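Malate dehydrogenase (Picrophilus torridus, PDB 4BGV) probably catalyses the reversible NAD-dependent oxidation of malate to oxaloacetate, a step of the tricarboxylic acid cycle. Local coordinates at residues 3-9 with 76-82; 20-26 with 239-243; 67-73 with 110-115; 43-47 with 58-62; 244-250 with 280-286. All coordinates share one frame; numbering follows the deposited sequence. Where two conformers were deposited one is given.

Overall arrangement
From the N terminus, strand 4-8 and helix 12-23 each await a later partner. Contact 4 closes first, a short loop in which helix 38-47 returns to strand 59-63; it lies within the spans of both contact 1 and contact 2. Contact 1 then pairs 76-82 with 3-9 in the Rossmann sheet. Contact 3 opens before that pairing is complete, so the two cross, and it closes when helix 93-114 ends beside 67-73. Contact 2 crosses contact 1 and encloses contact 3, tying helix 12-23 to helix 232-246 and so joining the two domains. Contact 5 follows in series, where the end of that same helix meets the hairpin of strands 272-281 and 284-288.

Contact 1 of 5, residues 3-9 with 76-82; sequences SKISVIG and SDVIVVT
Strands 4-8 and 78-81 run parallel, at 15° to each other, with Ile5 opposite Val78 and Ile8 opposite Val81. Backbone bonds alternate between them in the usual parallel ladder, such as Ile8 N to Val80 O at 2.8 Å, and both side-chain layers are buried. On one face CG2 of Ile5 lies beside CG2 of Val80, 4.0 Å away and pointing the same way; on the other, the Ile8 side chain passes obliquely over that of Ile79, CD1 to CG2 3.7 Å. At the end carrying Gly9, a probable NAD-binding residue, the fit is tight: Ile8 O accepts both Thr82 N and Thr82 OG1, the hydroxyl at 2.7 Å and tilted 27° from the carbonyl plane. With chi1 at 75°, OG1 is turned between the backbone N and carbonyl carbon and comes 3.4 Å from the CA of Gly9.

The solvent side is at the start of the ladder, where Ser3, Lys4 and Asp77 are partly exposed, although Asp77 N still bonds to Lys4 O. The extended chain of Lys4 runs past Ser76, its NZ reaching the carbonyls of Glu72 and Lys74. Between these regions Ser6 OG donates to Ser76 OG (2.6 Å), which bonds onward to Met73 O. The two Thr82 bonds to Ile8 O fix the strand end just before Gly9; backbone and hydroxyl bonds with apolar layers, not charge pairs, join the segments.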
# COMPACT_ATOMS: atom_id res chain seq x y z
N SER A 3 -0.86 4.21 18.32
CA SER A 3 -1.38 3.14 19.17
C SER A 3 -0.27 2.14 19.42
O SER A 3 0.71 2.07 18.67
CB SER A 3 -2.57 2.44 18.52
OG SER A 3 -3.71 3.29 18.54
N LYS A 4 -0.45 1.36 20.47
CA LYS A 4 0.53 0.39 20.90
C LYS A 4 -0.12 -0.99 20.93
O LYS A 4 -1.22 -1.15 21.48
CB LYS A 4 1.05 0.76 22.28
CG LYS A 4 1.95 -0.28 22.93
CD LYS A 4 2.51 0.29 24.23
CE LYS A 4 3.52 -0.63 24.88
NZ LYS A 4 3.99 -0.03 26.19
N ILE A 5 0.53 -1.96 20.32
CA ILE A 5 0.04 -3.33 20.33
C ILE A 5 1.11 -4.19 20.98
O ILE A 5 2.29 -4.11 20.60
CB ILE A 5 -0.25 -3.83 18.90
CG1 ILE A 5 -1.26 -2.92 18.20
CG2 ILE A 5 -0.75 -5.28 18.91
CD1 ILE A 5 -0.61 -1.94 17.20
N SER A 6 0.72 -5.00 21.95
CA SER A 6 1.61 -5.98 22.54
C SER A 6 1.26 -7.34 21.96
O SER A 6 0.08 -7.67 21.85
CB SER A 6 1.48 -6.02 24.06
OG SER A 6 2.02 -4.84 24.65
N VAL A 7 2.29 -8.10 21.59
CA VAL A 7 2.12 -9.48 21.12
C VAL A 7 2.82 -10.43 22.08
O VAL A 7 4.05 -10.40 22.24
CB VAL A 7 2.70 -9.63 19.69
CG1 VAL A 7 2.61 -11.07 19.21
CG2 VAL A 7 1.98 -8.68 18.72
N ILE A 8 2.04 -11.28 22.74
CA ILE A 8 2.58 -12.25 23.68
C ILE A 8 2.85 -13.54 22.92
O ILE A 8 1.92 -14.16 22.39
CB ILE A 8 1.62 -12.46 24.87
CG1 ILE A 8 1.35 -11.14 25.60
CG2 ILE A 8 2.17 -13.51 25.84
CD1 ILE A 8 0.40 -11.29 26.80
N GLY A 9 4.12 -13.92 22.84
CA GLY A 9 4.55 -15.07 22.05
C GLY A 9 5.33 -14.58 20.84
O GLY A 9 4.82 -13.80 20.03
N SER A 76 -1.07 -0.49 26.21
CA SER A 76 -1.36 -1.18 24.96
C SER A 76 -2.84 -1.04 24.62
O SER A 76 -3.70 -1.26 25.47
CB SER A 76 -1.01 -2.68 25.06
OG SER A 76 0.40 -2.89 25.17
N ASP A 77 -3.15 -0.66 23.39
CA ASP A 77 -4.55 -0.60 22.97
C ASP A 77 -5.07 -2.02 22.77
O ASP A 77 -6.22 -2.32 23.11
CB ASP A 77 -4.70 0.21 21.69
CG ASP A 77 -6.15 0.46 21.33
OD1 ASP A 77 -6.94 0.83 22.24
OD2 ASP A 77 -6.51 0.29 20.15
N VAL A 78 -4.22 -2.88 22.20
CA VAL A 78 -4.56 -4.28 21.95
C VAL A 78 -3.40 -5.16 22.40
O VAL A 78 -2.24 -4.81 22.21
CB VAL A 78 -4.85 -4.54 20.45
CG1 VAL A 78 -5.04 -6.03 20.17
CG2 VAL A 78 -6.08 -3.74 20.02
N ILE A 79 -3.74 -6.28 23.03
CA ILE A 79 -2.78 -7.33 23.32
C ILE A 79 -3.20 -8.59 22.57
O ILE A 79 -4.35 -9.02 22.65
CB ILE A 79 -2.76 -7.65 24.83
CG1 ILE A 79 -2.36 -6.39 25.61
CG2 ILE A 79 -1.81 -8.83 25.14
CD1 ILE A 79 -2.43 -6.56 27.12
N VAL A 80 -2.26 -9.17 21.82
CA VAL A 80 -2.51 -10.37 21.05
C VAL A 80 -1.87 -11.54 21.80
O VAL A 80 -0.66 -11.55 22.03
CB VAL A 80 -1.87 -10.26 19.65
CG1 VAL A 80 -2.19 -11.50 18.82
CG2 VAL A 80 -2.35 -9.00 18.93
N VAL A 81 -2.68 -12.53 22.18
CA VAL A 81 -2.16 -13.67 22.93
C VAL A 81 -1.90 -14.87 22.01
O VAL A 81 -2.83 -15.51 21.53
CB VAL A 81 -3.13 -14.06 24.07
CG1 VAL A 81 -2.58 -15.25 24.89
CG2 VAL A 81 -3.39 -12.86 24.98
N THR A 82 -0.62 -15.17 21.78
CA THR A 82 -0.26 -16.31 20.94
C THR A 82 0.61 -17.29 21.71
O THR A 82 1.24 -18.15 21.12
CB THR A 82 0.54 -15.90 19.68
OG1 THR A 82 1.89 -15.58 20.05
CG2 THR A 82 -0.08 -14.70 19.01

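Contact 2 of 5, residues 20-26 with 239-243; sequences TLAIRQT and AVMVE
Arg24 and Glu243 form the ionic part of this contact. The arginine grips the carboxylate side-on, NE to OE1 and NH2 to OE2, both at 2.7 Å, and the two flat groups are only 29° from coplanar. OE2 is met on its syn lone pair, while the bond to OE1 leaves the carboxylate plane by 28°. Bending at chi3 (72°) turns the guanidinium edge to the acid. OE2 has a second charged partner in Arg249.

Two waters extend the polar layer. Water 1 takes a bond from Thr26 OG1 and donates to Glu243 OE1 and Arg24 O; water 2 donates to Thr26 OG1 and, at 2.8 Å, to Glu243 OE1. That oxygen is therefore gripped by NE and both waters.

Apolar contacts fill the remainder. CD2 of Leu21 meets Ala239 CB and Val242 CG1, each at 4.0 Å, and CG2 of Thr20 presses on Ala239 CB at a tight 3.4 Å. Thr26 CG2 lies across the base of Glu243. Trp53 of the second subunit packs on Thr20 and Arg24.

The helix of 20-26 ends in a Schellman motif at Gln25. It is the first helix of the Rossmann fold, following the glycine-rich loop, and here it packs on helix 232-246 of the C-terminal domain, an interface between the two domains of the LDH/MDH fold.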
# COMPACT_ATOMS: atom_id res chain seq x y z
N THR A 20 3.49 -8.29 10.29
CA THR A 20 2.30 -7.88 9.55
C THR A 20 1.77 -6.52 10.01
O THR A 20 1.45 -5.64 9.18
CB THR A 20 1.19 -8.96 9.68
OG1 THR A 20 1.68 -10.18 9.15
CG2 THR A 20 -0.06 -8.55 8.90
N LEU A 21 1.66 -6.35 11.33
CA LEU A 21 1.26 -5.06 11.90
C LEU A 21 2.20 -3.94 11.48
O LEU A 21 1.76 -2.82 11.22
CB LEU A 21 1.22 -5.12 13.43
CG LEU A 21 0.13 -6.08 13.96
CD1 LEU A 21 0.23 -6.20 15.47
CD2 LEU A 21 -1.28 -5.62 13.55
N ALA A 22 3.50 -4.25 11.40
CA ALA A 22 4.48 -3.22 11.00
C ALA A 22 4.28 -2.82 9.54
O ALA A 22 4.21 -1.62 9.23
CB ALA A 22 5.91 -3.71 11.23
N ILE A 23 4.17 -3.81 8.66
CA ILE A 23 3.90 -3.54 7.24
C ILE A 23 2.63 -2.70 7.04
O ILE A 23 2.61 -1.78 6.22
CB ILE A 23 3.81 -4.87 6.45
CG1 ILE A 23 5.20 -5.53 6.43
CG2 ILE A 23 3.25 -4.65 5.04
CD1 ILE A 23 5.18 -7.02 6.12
N ARG A 24 1.57 -3.03 7.77
CA ARG A 24 0.31 -2.32 7.65
C ARG A 24 0.29 -1.07 8.53
O ARG A 24 -0.73 -0.37 8.61
CB ARG A 24 -0.86 -3.26 7.98
CG ARG A 24 -0.93 -4.42 6.97
CD ARG A 24 -1.97 -5.46 7.37
NE ARG A 24 -3.36 -5.02 7.20
CZ ARG A 24 -4.04 -5.13 6.06
NH1 ARG A 24 -3.41 -5.57 4.97
NH2 ARG A 24 -5.32 -4.75 5.97
N GLN A 25 1.42 -0.79 9.16
CA GLN A 25 1.61 0.44 9.95
C GLN A 25 0.55 0.65 11.03
O GLN A 25 0.08 1.77 11.28
CB GLN A 25 1.75 1.64 9.00
CG GLN A 25 2.91 1.45 8.04
CD GLN A 25 3.21 2.64 7.13
OE1 GLN A 25 2.63 3.71 7.27
NE2 GLN A 25 4.14 2.44 6.20
N THR A 26 0.20 -0.45 11.69
CA THR A 26 -0.92 -0.43 12.63
C THR A 26 -0.61 0.40 13.88
O THR A 26 -1.47 1.12 14.38
CB THR A 26 -1.37 -1.85 12.99
OG1 THR A 26 -1.61 -2.56 11.77
CG2 THR A 26 -2.66 -1.83 13.83
N ALA A 239 -4.11 -9.97 12.16
CA ALA A 239 -3.87 -8.53 11.97
C ALA A 239 -5.12 -7.78 11.51
O ALA A 239 -5.34 -6.64 11.93
CB ALA A 239 -2.71 -8.30 11.01
N VAL A 240 -5.94 -8.37 10.64
CA VAL A 240 -7.14 -7.64 10.21
C VAL A 240 -8.10 -7.41 11.39
O VAL A 240 -8.79 -6.40 11.44
CB VAL A 240 -7.87 -8.29 9.00
CG1 VAL A 240 -6.97 -8.28 7.77
CG2 VAL A 240 -8.36 -9.69 9.33
N MET A 241 -8.12 -8.34 12.34
CA MET A 241 -8.91 -8.15 13.57
C MET A 241 -8.30 -7.04 14.44
O MET A 241 -9.02 -6.16 14.91
CB MET A 241 -8.96 -9.44 14.39
CG MET A 241 -9.80 -10.54 13.76
SD MET A 241 -9.49 -12.17 14.48
CE MET A 241 -10.13 -11.98 16.15
N VAL A 242 -6.99 -7.10 14.64
CA VAL A 242 -6.32 -6.11 15.49
C VAL A 242 -6.48 -4.68 14.93
O VAL A 242 -6.79 -3.73 15.67
CB VAL A 242 -4.81 -6.42 15.62
CG1 VAL A 242 -4.09 -5.30 16.39
CG2 VAL A 242 -4.61 -7.80 16.30
N GLU A 243 -6.27 -4.52 13.63
CA GLU A 243 -6.34 -3.18 13.04
C GLU A 243 -7.78 -2.64 13.06
O GLU A 243 -7.99 -1.42 13.12
CB GLU A 243 -5.74 -3.16 11.62
CG GLU A 243 -6.65 -3.77 10.58
CD GLU A 243 -6.00 -3.87 9.21
OE1 GLU A 243 -4.78 -3.62 9.09
OE2 GLU A 243 -6.72 -4.21 8.25
O HOH W 1 -3.27 -1.20 10.06
O HOH W 2 -2.85 -4.81 10.67

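Contact 3 of 5, residues 67-73 with 110-115; sequences ESKYAEM and AIKKYS
The 3-10 segment 67-73 comes nearest the last turn of helix 93-114 where the CA atoms of Ala71 and Tyr114 are 5.3 Å apart. Both belong to the Rossmann-type NAD domain, the segment in the connection between strands 59-63 and 78-81, the helix following strand 78-81. Tyr114 makes the largest single contribution. Its ring lies against the 3-10 backbone, with the N of Ala71 over the ring centre and the C of Tyr70 nearer the rim; CG of Lys113 covers the opposite face. On the Ala71 N face, CD2 also meets Tyr70 CB at 3.5 Å and CD1 meets Ala71 CB at 3.7 Å.

Tyr70 is packed in turn from the helix: Ala110 CB sits over its ring in a CH-pi contact, 4.2 Å from the centroid and 26° off the normal. The ring also touches Ile8. Met73, bent at chi3 (-60°), brings its CE to CG1 of Ile111 at 4.1 Å, the two side chains crossing at about a right angle; both also touch Ile79. Ser115 CB packs against Met73 CB, while its OG bonds to Ser118 OG. Water 3 bridges the two backbones, donating to Tyr114 O at 2.7 Å and, weakly, to Ala71 O.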
# COMPACT_ATOMS: atom_id res chain seq x y z
N GLU A 67 8.33 -12.24 35.16
CA GLU A 67 7.06 -11.63 34.79
C GLU A 67 7.03 -10.11 34.93
O GLU A 67 6.17 -9.45 34.34
CB GLU A 67 5.89 -12.29 35.53
CG GLU A 67 5.62 -13.71 35.03
CD GLU A 67 4.15 -14.09 35.08
OE1 GLU A 67 3.34 -13.28 35.57
OE2 GLU A 67 3.81 -15.20 34.60
N SER A 68 7.97 -9.54 35.68
CA SER A 68 8.03 -8.09 35.82
C SER A 68 8.15 -7.38 34.46
O SER A 68 7.71 -6.24 34.31
CB SER A 68 9.17 -7.68 36.74
OG SER A 68 10.42 -8.05 36.19
N LYS A 69 8.74 -8.06 33.48
CA LYS A 69 8.85 -7.49 32.13
C LYS A 69 7.51 -7.22 31.46
O LYS A 69 7.43 -6.40 30.54
CB LYS A 69 9.73 -8.38 31.25
CG LYS A 69 11.22 -8.17 31.51
CD LYS A 69 11.71 -6.90 30.85
CE LYS A 69 12.97 -6.39 31.52
NZ LYS A 69 13.94 -7.50 31.77
N TYR A 70 6.45 -7.89 31.89
CA TYR A 70 5.12 -7.62 31.34
C TYR A 70 4.67 -6.19 31.63
O TYR A 70 3.71 -5.71 31.04
CB TYR A 70 4.08 -8.60 31.88
CG TYR A 70 4.02 -9.93 31.16
CD1 TYR A 70 3.67 -9.99 29.81
CD2 TYR A 70 4.27 -11.12 31.83
CE1 TYR A 70 3.59 -11.20 29.16
CE2 TYR A 70 4.18 -12.33 31.18
CZ TYR A 70 3.84 -12.37 29.85
OH TYR A 70 3.76 -13.58 29.19
N ALA A 71 5.36 -5.51 32.55
CA ALA A 71 5.09 -4.09 32.81
C ALA A 71 5.18 -3.24 31.54
O ALA A 71 4.51 -2.22 31.41
CB ALA A 71 6.03 -3.55 33.91
N GLU A 72 6.01 -3.69 30.59
CA GLU A 72 6.17 -3.03 29.30
C GLU A 72 4.91 -3.04 28.41
O GLU A 72 4.87 -2.35 27.39
CB GLU A 72 7.38 -3.59 28.54
CG GLU A 72 8.72 -3.36 29.24
CD GLU A 72 9.16 -1.91 29.17
OE1 GLU A 72 8.46 -1.11 28.52
OE2 GLU A 72 10.21 -1.57 29.77
N MET A 73 3.89 -3.79 28.79
CA MET A 73 2.62 -3.78 28.05
C MET A 73 1.77 -2.55 28.38
O MET A 73 0.80 -2.28 27.68
CB MET A 73 1.78 -5.04 28.34
CG MET A 73 2.43 -6.34 27.89
SD MET A 73 1.23 -7.69 27.93
CE MET A 73 0.75 -7.72 29.65
N ALA A 110 -1.35 -11.57 34.38
CA ALA A 110 -0.37 -10.54 34.03
C ALA A 110 -1.02 -9.35 33.31
O ALA A 110 -0.65 -8.20 33.54
CB ALA A 110 0.77 -11.12 33.18
N ILE A 111 -1.98 -9.62 32.44
CA ILE A 111 -2.70 -8.54 31.75
C ILE A 111 -3.50 -7.69 32.74
O ILE A 111 -3.50 -6.46 32.66
CB ILE A 111 -3.64 -9.10 30.65
CG1 ILE A 111 -2.82 -9.67 29.49
CG2 ILE A 111 -4.58 -8.02 30.16
CD1 ILE A 111 -3.65 -10.55 28.51
N LYS A 112 -4.16 -8.34 33.69
CA LYS A 112 -4.91 -7.63 34.71
C LYS A 112 -3.99 -6.73 35.53
O LYS A 112 -4.34 -5.60 35.87
CB LYS A 112 -5.62 -8.61 35.64
CG LYS A 112 -6.38 -7.95 36.78
CD LYS A 112 -7.00 -8.99 37.68
CE LYS A 112 -7.97 -8.35 38.67
NZ LYS A 112 -8.79 -9.37 39.35
N LYS A 113 -2.81 -7.24 35.84
CA LYS A 113 -1.85 -6.51 36.66
C LYS A 113 -1.20 -5.34 35.93
O LYS A 113 -1.00 -4.28 36.51
CB LYS A 113 -0.76 -7.45 37.18
CG LYS A 113 0.30 -6.77 38.05
CD LYS A 113 1.27 -7.78 38.60
CE LYS A 113 2.22 -7.17 39.62
NZ LYS A 113 3.09 -8.22 40.21
N TYR A 114 -0.87 -5.52 34.65
CA TYR A 114 -0.05 -4.51 33.98
C TYR A 114 -0.72 -3.67 32.90
O TYR A 114 -0.23 -2.59 32.55
CB TYR A 114 1.20 -5.17 33.39
CG TYR A 114 2.15 -5.72 34.42
CD1 TYR A 114 2.86 -4.86 35.26
CD2 TYR A 114 2.36 -7.08 34.55
CE1 TYR A 114 3.75 -5.35 36.20
CE2 TYR A 114 3.25 -7.58 35.49
CZ TYR A 114 3.94 -6.71 36.31
OH TYR A 114 4.83 -7.20 37.26
N SER A 115 -1.82 -4.16 32.34
CA SER A 115 -2.47 -3.45 31.24
C SER A 115 -3.96 -3.81 31.15
O SER A 115 -4.42 -4.30 30.12
CB SER A 115 -1.75 -3.75 29.92
OG SER A 115 -2.26 -2.97 28.84
O HOH W 3 2.11 -1.66 33.62

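Contact 4 of 5, residues 43-47 with 58-62; sequences ALDIL and DIKGF
Ile59 packs against the side of helix 38-47 formed by Ala43, Ile46 and Leu47. The helix segment and strand 59-62 run nearly antiparallel, at 167°, with 7.3 Å between their axes, and no hydrogen bond joins them: the contact is van der Waals packing, largely apolar. At the base of the Ile59 side chain, CB is 4.1 Å from CD1 of Leu47, which slides past in the opposite direction. The chain then divides. CG2, anti to the backbone N, turns to the first residue of the segment and rests 3.7 Å from Ala43 O, a carbonyl already used by Leu47 N within the helix. CG1 takes the other path and lies 4.1 Å from the same Leu47 CD1. Because chi2 is extended (-179°), CD1 continues outward to meet CG2 of Ile46 at 3.7 Å, the two isoleucines crossing at about a right angle; Ala22 of helix 12-23 also touches this tip.

Further along the strand the spacing narrows. Ala43 CB bears directly on the backbone, 3.4 Å from both Lys60 C and Gly61 N, and Gly61 has no side chain to hold the helix off. On the outer side of the helix Asp45 bonds to Tyr225 of the second subunit and to backbone amides of that subunit. A helix laid over its sheet in this way, joining strand 28-33 to its parallel neighbour 59-63, is the beta-alpha-beta crossover of a Rossmann fold.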
# COMPACT_ATOMS: atom_id res chain seq x y z
N ALA A 43 11.93 -8.78 17.17
CA ALA A 43 11.69 -7.34 17.07
C ALA A 43 12.78 -6.62 16.30
O ALA A 43 12.49 -5.77 15.44
CB ALA A 43 11.55 -6.74 18.46
N LEU A 44 14.03 -6.96 16.57
CA LEU A 44 15.14 -6.26 15.91
C LEU A 44 15.20 -6.60 14.42
O LEU A 44 15.49 -5.74 13.58
CB LEU A 44 16.48 -6.58 16.60
CG LEU A 44 17.71 -5.81 16.08
CD1 LEU A 44 17.48 -4.30 16.11
CD2 LEU A 44 18.98 -6.15 16.88
N ASP A 45 14.94 -7.86 14.09
CA ASP A 45 14.99 -8.33 12.70
C ASP A 45 13.88 -7.63 11.94
O ASP A 45 14.07 -7.17 10.83
CB ASP A 45 14.80 -9.86 12.68
CG ASP A 45 15.20 -10.51 11.34
OD1 ASP A 45 15.75 -9.83 10.44
OD2 ASP A 45 14.94 -11.72 11.20
N ILE A 46 12.71 -7.53 12.57
CA ILE A 46 11.59 -6.82 11.95
C ILE A 46 11.91 -5.33 11.82
O ILE A 46 11.71 -4.73 10.76
CB ILE A 46 10.29 -7.04 12.76
CG1 ILE A 46 9.79 -8.49 12.58
CG2 ILE A 46 9.22 -6.03 12.34
CD1 ILE A 46 8.68 -8.91 13.57
N LEU A 47 12.41 -4.72 12.90
CA LEU A 47 12.73 -3.29 12.87
C LEU A 47 13.78 -2.96 11.80
O LEU A 47 13.70 -1.92 11.15
CB LEU A 47 13.24 -2.81 14.23
CG LEU A 47 13.48 -1.31 14.33
CD1 LEU A 47 12.15 -0.57 14.20
CD2 LEU A 47 14.18 -0.97 15.65
N ASP A 58 8.04 2.04 16.58
CA ASP A 58 8.89 1.54 17.64
C ASP A 58 8.53 0.07 17.74
O ASP A 58 7.36 -0.29 17.90
CB ASP A 58 8.54 2.29 18.92
CG ASP A 58 9.44 1.94 20.08
OD1 ASP A 58 10.52 1.34 19.84
OD2 ASP A 58 9.06 2.26 21.23
N ILE A 59 9.53 -0.79 17.57
CA ILE A 59 9.29 -2.22 17.63
C ILE A 59 10.30 -2.81 18.60
O ILE A 59 11.51 -2.70 18.38
CB ILE A 59 9.42 -2.86 16.23
CG1 ILE A 59 8.48 -2.14 15.24
CG2 ILE A 59 9.15 -4.36 16.30
CD1 ILE A 59 8.51 -2.70 13.85
N LYS A 60 9.82 -3.36 19.71
CA LYS A 60 10.70 -3.79 20.80
C LYS A 60 10.37 -5.21 21.25
O LYS A 60 9.23 -5.67 21.08
CB LYS A 60 10.58 -2.85 22.00
CG LYS A 60 11.05 -1.42 21.72
CD LYS A 60 11.03 -0.60 23.00
CE LYS A 60 11.55 0.82 22.77
NZ LYS A 60 13.02 0.85 22.56
N GLY A 61 11.35 -5.92 21.80
CA GLY A 61 11.10 -7.26 22.32
C GLY A 61 11.62 -7.44 23.74
O GLY A 61 12.66 -6.88 24.10
N PHE A 62 10.93 -8.26 24.54
CA PHE A 62 11.27 -8.42 25.95
C PHE A 62 11.19 -9.88 26.37
O PHE A 62 10.34 -10.62 25.87
CB PHE A 62 10.31 -7.60 26.81
CG PHE A 62 10.34 -6.14 26.50
CD1 PHE A 62 11.29 -5.32 27.08
CD2 PHE A 62 9.44 -5.60 25.59
CE1 PHE A 62 11.34 -3.95 26.79
CE2 PHE A 62 9.47 -4.24 25.29
CZ PHE A 62 10.42 -3.42 25.89

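Contact 5 of 5, residues 244-250 with 280-286; sequences SIVNDRK and IGKNGVE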
# COMPACT_ATOMS: atom_id res chain seq x y z
N SER A 244 -8.78 -3.53 13.04
CA SER A 244 -10.16 -3.06 13.12
C SER A 244 -10.42 -2.43 14.49
O SER A 244 -11.21 -1.48 14.61
CB SER A 244 -11.18 -4.18 12.84
OG SER A 244 -12.49 -3.64 12.66
N ILE A 245 -9.79 -2.96 15.53
CA ILE A 245 -9.90 -2.33 16.86
C ILE A 245 -9.13 -1.01 16.91
O ILE A 245 -9.69 0.06 17.24
CB ILE A 245 -9.37 -3.25 17.97
CG1 ILE A 245 -10.14 -4.57 17.99
CG2 ILE A 245 -9.49 -2.56 19.35
CD1 ILE A 245 -9.61 -5.58 18.98
N VAL A 246 -7.83 -1.09 16.60
CA VAL A 246 -6.94 0.06 16.69
C VAL A 246 -7.43 1.24 15.86
O VAL A 246 -7.43 2.39 16.30
CB VAL A 246 -5.49 -0.33 16.28
CG1 VAL A 246 -4.60 0.90 16.14
CG2 VAL A 246 -4.91 -1.31 17.30
N ASN A 247 -7.85 0.94 14.64
CA ASN A 247 -8.28 1.99 13.73
C ASN A 247 -9.80 2.09 13.61
O ASN A 247 -10.31 2.76 12.71
CB ASN A 247 -7.61 1.78 12.38
CG ASN A 247 -6.12 2.00 12.45
OD1 ASN A 247 -5.66 2.86 13.21
ND2 ASN A 247 -5.35 1.24 11.68
N ASP A 248 -10.50 1.39 14.51
CA ASP A 248 -11.97 1.49 14.63
C ASP A 248 -12.67 1.30 13.26
O ASP A 248 -13.54 2.08 12.88
CB ASP A 248 -12.31 2.84 15.25
CG ASP A 248 -13.75 2.94 15.73
OD1 ASP A 248 -14.31 1.91 16.16
OD2 ASP A 248 -14.30 4.06 15.68
N ARG A 249 -12.27 0.25 12.54
CA ARG A 249 -12.72 0.05 11.16
C ARG A 249 -14.18 -0.44 11.05
O ARG A 249 -14.82 -0.29 10.00
CB ARG A 249 -11.81 -0.94 10.43
CG ARG A 249 -10.39 -0.43 10.14
CD ARG A 249 -9.67 -1.33 9.12
NE ARG A 249 -10.35 -1.35 7.83
CZ ARG A 249 -9.98 -2.12 6.80
NH1 ARG A 249 -8.92 -2.93 6.91
NH2 ARG A 249 -10.66 -2.08 5.65
N LYS A 250 -14.69 -1.02 12.13
CA LYS A 250 -15.99 -1.69 12.13
C LYS A 250 -16.07 -2.82 11.09
O LYS A 250 -17.09 -2.98 10.40
CB LYS A 250 -17.16 -0.71 11.90
CG LYS A 250 -17.04 0.66 12.59
CD LYS A 250 -17.13 0.59 14.11
CE LYS A 250 -17.31 2.01 14.69
NZ LYS A 250 -17.00 2.09 16.16
N ILE A 280 -16.30 -5.22 14.75
CA ILE A 280 -15.11 -5.00 15.56
C ILE A 280 -14.70 -3.54 15.52
O ILE A 280 -14.38 -3.01 14.46
CB ILE A 280 -13.93 -5.84 15.05
CG1 ILE A 280 -14.32 -7.31 14.95
CG2 ILE A 280 -12.70 -5.66 15.97
CD1 ILE A 280 -13.26 -8.17 14.31
N GLY A 281 -14.72 -2.88 16.67
CA GLY A 281 -14.37 -1.47 16.72
C GLY A 281 -13.46 -1.13 17.87
O GLY A 281 -12.93 -2.03 18.53
N LYS A 282 -13.30 0.17 18.14
CA LYS A 282 -12.38 0.62 19.19
C LYS A 282 -12.76 0.11 20.58
O LYS A 282 -11.92 0.08 21.47
CB LYS A 282 -12.25 2.15 19.20
CG LYS A 282 -13.58 2.90 19.27
CD LYS A 282 -13.35 4.41 19.30
CE LYS A 282 -14.63 5.18 19.02
NZ LYS A 282 -15.72 4.84 19.98
N ASN A 283 -14.02 -0.28 20.76
CA ASN A 283 -14.45 -0.79 22.06
C ASN A 283 -14.41 -2.33 22.16
O ASN A 283 -14.84 -2.90 23.16
CB ASN A 283 -15.86 -0.29 22.42
CG ASN A 283 -15.95 1.22 22.51
OD1 ASN A 283 -16.89 1.82 21.98
ND2 ASN A 283 -14.99 1.84 23.18
N GLY A 284 -13.94 -2.99 21.10
CA GLY A 284 -13.96 -4.44 21.03
C GLY A 284 -15.16 -4.92 20.23
O GLY A 284 -15.35 -4.52 19.07
N VAL A 285 -15.98 -5.78 20.83
CA VAL A 285 -17.22 -6.22 20.18
C VAL A 285 -18.25 -5.10 20.23
O VAL A 285 -18.71 -4.74 21.32
CB VAL A 285 -17.82 -7.47 20.86
CG1 VAL A 285 -19.16 -7.84 20.22
CG2 VAL A 285 -16.84 -8.63 20.74
N GLU A 286 -18.57 -4.51 19.08
CA GLU A 286 -19.54 -3.41 19.09
C GLU A 286 -20.95 -3.83 18.75
O GLU A 286 -21.91 -3.12 19.01
CB GLU A 286 -19.06 -2.27 18.20
CG GLU A 286 -17.64 -1.91 18.59
CD GLU A 286 -17.28 -0.48 18.30
OE1 GLU A 286 -17.95 0.14 17.44
OE2 GLU A 286 -16.31 0.00 18.92
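Asp248, Lys250 and Glu286 join the two segments in a small salt-bridge network. Lys250 NZ donates to Asp248 OD1 at 2.7 Å and to Glu286 OE1 at 2.5 Å, the exact length of the latter being doubtful, and meets both oxygens on their syn sides. Asp248 OD1 also accepts Lys282 N at 2.8 Å, from 40° above the carboxylate plane, so two donors hold this one oxygen. The lysine probably offsets the repulsion between the two acids, whose facing oxygens Asp248 OD1 and Glu286 OE2 are 3.9 Å apart.

Beside the network, Ser244 OG donates to Ile280 O at 2.7 Å from above the carbonyl plane and itself accepts Arg251 N. CG1 of Ile245 presses on CG2 of Ile280 at a tight 3.4 Å.

Two backbone turns position these groups. The helix stops in a Schellman motif, with Arg249 N bonded to Ser244 O; Asp248 is its C-prime residue, and the positive phi (51°) with CG anti to N carries the carboxylate toward the hairpin. Opposite, a type I turn from Gly281 to Gly284 presents Lys282 N, and Asn283 N donates to Glu286 OE2 at 3.0 Å, steadying that carboxylate. Arg249 points to other subunits, pairing with Asp56 of the fourth and Glu170 of the third. The contact thus sets the C-terminal end of helix 232-246 on the hairpin of strands 272-281 and 284-288, while Ile245 also touches Val78 and Val121 on strands 78-81 and 119-122 of the Rossmann sheet.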